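PDB 3GUV: site-specific recombinase, resolvase family protein from Streptococcus pneumoniae, which probably cuts and rejoins DNA at specific sites, as a member of the resolvase family of recombinases. Local coordinates for residues Arg59-Phe62 and Asn63-Met66; Ile100-Tyr104 and Gly105-Ile109. All coordinates share one frame; numbering follows the deposited sequence.

Contact 1: residues Arg59-Phe62 and Asn63-Met66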
loop_
_atom_site.group_PDB
_atom_site.type_symbol
_atom_site.label_atom_id
_atom_site.label_comp_id
_atom_site.label_asym_id
_atom_site.label_seq_id
_atom_site.Cartn_x
_atom_site.Cartn_y
_atom_site.Cartn_z
ATOM N N ARG A 59 -15.674 13.365 -5.276
ATOM C CA ARG A 59 -15.970 11.934 -5.122
ATOM C C ARG A 59 -17.471 11.624 -5.207
ATOM O O ARG A 59 -17.899 10.543 -4.786
ATOM C CB ARG A 59 -15.445 11.487 -3.756
ATOM C CG ARG A 59 -14.807 10.131 -3.732
ATOM C CD ARG A 59 -13.300 10.228 -3.652
ATOM N NE ARG A 59 -12.787 8.935 -3.219
ATOM C CZ ARG A 59 -12.358 7.960 -4.030
ATOM N NH1 ARG A 59 -12.329 8.119 -5.367
ATOM N NH2 ARG A 59 -11.946 6.814 -3.482
ATOM N N ILE A 60 -18.238 12.564 -5.759
ATOM C CA ILE A 60 -19.707 12.520 -5.786
ATOM C C ILE A 60 -20.300 11.308 -6.523
ATOM O O ILE A 60 -21.228 10.667 -6.037
ATOM C CB ILE A 60 -20.299 13.788 -6.447
ATOM C CG1 ILE A 60 -19.913 15.051 -5.649
ATOM C CG2 ILE A 60 -21.792 13.670 -6.540
ATOM C CD1 ILE A 60 -19.584 16.231 -6.555
ATOM N N GLN A 61 -19.790 11.030 -7.711
ATOM C CA GLN A 61 -20.329 9.915 -8.497
ATOM C C GLN A 61 -19.829 8.620 -7.885
ATOM O O GLN A 61 -20.516 7.615 -7.911
ATOM C CB GLN A 61 -19.913 10.023 -9.968
ATOM C CG GLN A 61 -20.470 11.254 -10.669
ATOM C CD GLN A 61 -21.968 11.405 -10.507
ATOM O OE1 GLN A 61 -22.739 10.438 -10.666
ATOM N NE2 GLN A 61 -22.400 12.626 -10.173
ATOM N N PHE A 62 -18.613 8.654 -7.336
ATOM C CA PHE A 62 -18.124 7.508 -6.601
ATOM C C PHE A 62 -19.055 7.195 -5.426
ATOM O O PHE A 62 -19.366 6.032 -5.166
ATOM C CB PHE A 62 -16.701 7.753 -6.125
ATOM C CG PHE A 62 -16.211 6.717 -5.209
ATOM C CD1 PHE A 62 -15.561 5.607 -5.693
ATOM C CD2 PHE A 62 -16.447 6.826 -3.841
ATOM C CE1 PHE A 62 -15.118 4.636 -4.821
ATOM C CE2 PHE A 62 -16.004 5.850 -2.958
ATOM C CZ PHE A 62 -15.335 4.762 -3.445
ATOM N N ASN A 63 -19.522 8.231 -4.738
ATOM C CA ASN A 63 -20.435 8.038 -3.611
ATOM C C ASN A 63 -21.811 7.568 -4.127
ATOM O O ASN A 63 -22.375 6.651 -3.563
ATOM C CB ASN A 63 -20.560 9.296 -2.747
ATOM C CG ASN A 63 -19.247 9.676 -2.056
ATOM O OD1 ASN A 63 -18.422 8.825 -1.724
ATOM N ND2 ASN A 63 -19.049 10.974 -1.852
ATOM N N ARG A 64 -22.333 8.158 -5.201
ATOM C CA ARG A 64 -23.544 7.605 -5.806
ATOM C C ARG A 64 -23.357 6.106 -6.124
ATOM O O ARG A 64 -24.246 5.312 -5.828
ATOM C CB ARG A 64 -24.025 8.346 -7.070
ATOM C CG ARG A 64 -25.139 7.460 -7.788
ATOM C CD ARG A 64 -26.065 8.091 -8.814
ATOM N NE ARG A 64 -25.371 8.944 -9.780
ATOM C CZ ARG A 64 -25.736 9.114 -11.047
ATOM N NH1 ARG A 64 -25.049 9.952 -11.818
ATOM N NH2 ARG A 64 -26.789 8.472 -11.553
ATOM N N MET A 65 -22.207 5.723 -6.707
ATOM C CA MET A 65 -21.951 4.318 -7.071
ATOM C C MET A 65 -22.047 3.408 -5.839
ATOM O O MET A 65 -22.730 2.385 -5.873
ATOM C CB MET A 65 -20.595 4.156 -7.780
ATOM C CG MET A 65 -20.309 2.762 -8.407
ATOM S SD MET A 65 -18.717 2.538 -9.284
ATOM C CE MET A 65 -17.571 2.649 -7.875
ATOM N N MET A 66 -21.381 3.794 -4.760
ATOM C CA MET A 66 -21.401 3.007 -3.530
ATOM C C MET A 66 -22.819 2.833 -2.914
ATOM O O MET A 66 -23.115 1.767 -2.426
ATOM C CB MET A 66 -20.382 3.546 -2.488
ATOM C CG MET A 66 -18.891 3.454 -2.878
ATOM S SD MET A 66 -18.245 1.807 -3.197
ATOM C CE MET A 66 -18.034 1.294 -1.515
#
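Phe62 and Met66, one turn apart at the start of helix 60-70, form the dense side. Met66 lays its CG over one face of the Phe62 ring, 4.1 Å from its centroid, a CH-pi contact. Its SD follows obliquely at 4.8 Å from the same centroid, making the pair a Met-aromatic contact. Phe62 reaches this place with CG anti to the backbone N (chi1 172°), which lays the ring alongside the Met66 chain. Met65 approaches the ring obliquely with its methyl, CE to Phe62 CD1 being 4.2 Å. Thr97 of helix 91-103 touches both Phe62 and Met66, which are buried. The Arg59 guanidinium lies over the opposite face of the Phe62 ring from Met66 CG, offset toward the rim, while its NH2 is hydrogen-bonded to Phe87 O.

The outer side is looser and polar. Gln61 and exposed Arg64 run side by side, and Arg64 NH1 donates to Gln61 OE1 at 2.6 Å (150° at the hydrogen), with the amide and guanidinium planes 87° apart. Arg64 NE adds a weak bond to the same oxygen. Along the backbone, Asn63 N bonds to Arg59 O at 2.8 Å, opening the helix from its N-cap residue, and Asp48 accepts from the backbone N of Gln61 and Phe62. The chemistry implies a two-sided first turn: apolar and aromatic contacts face the core, while an amide-guanidinium pair lies at the surface.

Contact 2: residues Ile100-Tyr104 and Gly105-Ile109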
loop_
_atom_site.group_PDB
_atom_site.type_symbol
_atom_site.label_atom_id
_atom_site.label_comp_id
_atom_site.label_asym_id
_atom_site.label_seq_id
_atom_site.Cartn_x
_atom_site.Cartn_y
_atom_site.Cartn_z
ATOM N N ILE A 100 -16.043 -2.571 2.242
ATOM C CA ILE A 100 -17.473 -2.250 2.075
ATOM C C ILE A 100 -18.053 -2.906 0.804
ATOM O O ILE A 100 -19.090 -3.546 0.859
ATOM C CB ILE A 100 -17.715 -0.714 2.043
ATOM C CG1 ILE A 100 -17.297 -0.066 3.377
ATOM C CG2 ILE A 100 -19.203 -0.403 1.741
ATOM C CD1 ILE A 100 -17.062 1.426 3.289
ATOM N N MET A 101 -17.371 -2.733 -0.326
ATOM C CA MET A 101 -17.734 -3.385 -1.587
ATOM C C MET A 101 -17.930 -4.902 -1.401
ATOM O O MET A 101 -18.973 -5.461 -1.794
ATOM C CB MET A 101 -16.648 -3.170 -2.673
ATOM C CG MET A 101 -16.677 -1.856 -3.448
ATOM S SD MET A 101 -15.274 -1.623 -4.594
ATOM C CE MET A 101 -15.262 -3.078 -5.579
ATOM N N GLN A 102 -16.913 -5.576 -0.859
ATOM C CA GLN A 102 -16.991 -7.033 -0.698
ATOM C C GLN A 102 -18.077 -7.433 0.327
ATOM O O GLN A 102 -18.715 -8.468 0.147
ATOM C CB GLN A 102 -15.642 -7.643 -0.320
ATOM C CG GLN A 102 -14.564 -7.504 -1.380
ATOM C CD GLN A 102 -13.243 -8.159 -0.977
ATOM O OE1 GLN A 102 -12.688 -7.877 0.086
ATOM N NE2 GLN A 102 -12.731 -9.033 -1.842
ATOM N N ASP A 103 -18.279 -6.602 1.364
ATOM C CA ASP A 103 -19.401 -6.737 2.326
ATOM C C ASP A 103 -20.689 -6.914 1.539
ATOM O O ASP A 103 -21.514 -7.784 1.846
ATOM C CB ASP A 103 -19.546 -5.473 3.209
ATOM C CG ASP A 103 -19.796 -5.786 4.683
ATOM O OD1 ASP A 103 -20.956 -5.689 5.194
ATOM O OD2 ASP A 103 -18.796 -6.133 5.353
ATOM N N TYR A 104 -20.843 -6.086 0.498
ATOM C CA TYR A 104 -22.028 -6.102 -0.343
ATOM C C TYR A 104 -21.895 -6.959 -1.599
ATOM O O TYR A 104 -22.602 -6.725 -2.573
ATOM C CB TYR A 104 -22.441 -4.673 -0.705
ATOM C CG TYR A 104 -22.956 -3.892 0.468
ATOM C CD1 TYR A 104 -24.295 -3.934 0.821
ATOM C CD2 TYR A 104 -22.109 -3.141 1.237
ATOM C CE1 TYR A 104 -24.774 -3.213 1.916
ATOM C CE2 TYR A 104 -22.565 -2.426 2.344
ATOM C CZ TYR A 104 -23.902 -2.468 2.673
ATOM O OH TYR A 104 -24.342 -1.743 3.753
ATOM N N GLY A 105 -21.033 -7.978 -1.559
ATOM C CA GLY A 105 -20.851 -8.918 -2.702
ATOM C C GLY A 105 -20.016 -8.478 -3.929
ATOM O O GLY A 105 -19.946 -9.222 -4.919
ATOM N N VAL A 106 -19.359 -7.308 -3.861
ATOM C CA VAL A 106 -18.728 -6.681 -5.048
ATOM C C VAL A 106 -17.176 -6.672 -4.942
ATOM O O VAL A 106 -16.602 -6.278 -3.909
ATOM C CB VAL A 106 -19.313 -5.263 -5.282
ATOM C CG1 VAL A 106 -18.644 -4.544 -6.490
ATOM C CG2 VAL A 106 -20.877 -5.327 -5.482
ATOM N N ASN A 107 -16.524 -7.157 -6.008
ATOM C CA ASN A 107 -15.069 -7.138 -6.138
ATOM C C ASN A 107 -14.525 -6.056 -7.097
ATOM O O ASN A 107 -15.275 -5.415 -7.848
ATOM C CB ASN A 107 -14.575 -8.531 -6.521
ATOM C CG ASN A 107 -14.459 -9.457 -5.307
ATOM O OD1 ASN A 107 -13.547 -9.327 -4.492
ATOM N ND2 ASN A 107 -15.402 -10.372 -5.183
ATOM N N LEU A 108 -13.219 -5.839 -7.033
ATOM C CA LEU A 108 -12.542 -4.765 -7.751
ATOM C C LEU A 108 -11.572 -5.320 -8.779
ATOM O O LEU A 108 -10.759 -6.214 -8.453
ATOM C CB LEU A 108 -11.792 -3.856 -6.789
ATOM C CG LEU A 108 -11.134 -2.612 -7.433
ATOM C CD1 LEU A 108 -12.206 -1.547 -7.838
ATOM C CD2 LEU A 108 -10.106 -2.057 -6.400
ATOM N N ILE A 109 -11.694 -4.799 -10.002
ATOM C CA ILE A 109 -10.778 -5.073 -11.109
ATOM C C ILE A 109 -10.158 -3.747 -11.489
ATOM O O ILE A 109 -10.868 -2.743 -11.633
ATOM C CB ILE A 109 -11.465 -5.764 -12.332
ATOM C CG1 ILE A 109 -12.062 -7.106 -11.899
ATOM C CG2 ILE A 109 -10.445 -6.006 -13.501
ATOM C CD1 ILE A 109 -12.740 -7.932 -13.038
#
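Gln102 and Asn107 join side chains across the turn that leads from helix 91-103 into strand 107-110. Gln102 NE2 donates to Asn107 OD1 at 2.8 Å (159° at the hydrogen), with the acceptor near the plane of the Gln102 amide and the two amide planes 87° apart. Extended beyond CG, the Gln102 chain carries its amide back to the strand. Asn107 OD1 also accepts a hydrogen bond from Ser117 OG, so two donors hold this oxygen.

Two carbonyls near the helix end, of Met101 and Gln102, are satisfied by the turn. Met101 O accepts from Val106 N at 2.8 Å, and Gln102 O from Gly105 N at 2.9 Å. Val106 O receives no hydrogen bond from Gln102 N, whose angle is poor, but lies 3.3 Å from Gln102 CA in a CA-H...O contact.

On the buried side, Met101 bends at its last torsion (chi3 53°) and turns CE toward the strand. That methyl meets Val106 CG1 and Leu108 CB, each at 3.8 Å, and also approaches Asn107 O. Val79 of the neighbouring strand touches Met101 too. With Gly105 at positive phi as the C-prime residue, the paired bonds are those of a Schellman motif, here ending the helix of a beta-alpha-beta unit formed with strand 78-81.

In the fold
Contact 1 comes first along the chain, at the start of helix 60-70; contact 2 follows, where helix 91-103 ends and strand 107-110 begins. Their centres lie about 14 Å apart, and they meet directly: Met66 CE packs 3.9 Å from both Ile100 CG2 and Met101 CG. Met66 thus bridges the two helices. Strand 78-81 comes between helix 60-70 and helix 91-103 in sequence and pairs in parallel with strand 107-110 in the mixed sheet. Contact 1 sets helix 60-70 against strands 6-12 and 41-48, and contact 2 connects helix 91-103 to strand 107-110 of the same sheet, within the resolvase N-terminal domain, the part that in this family carries catalysis.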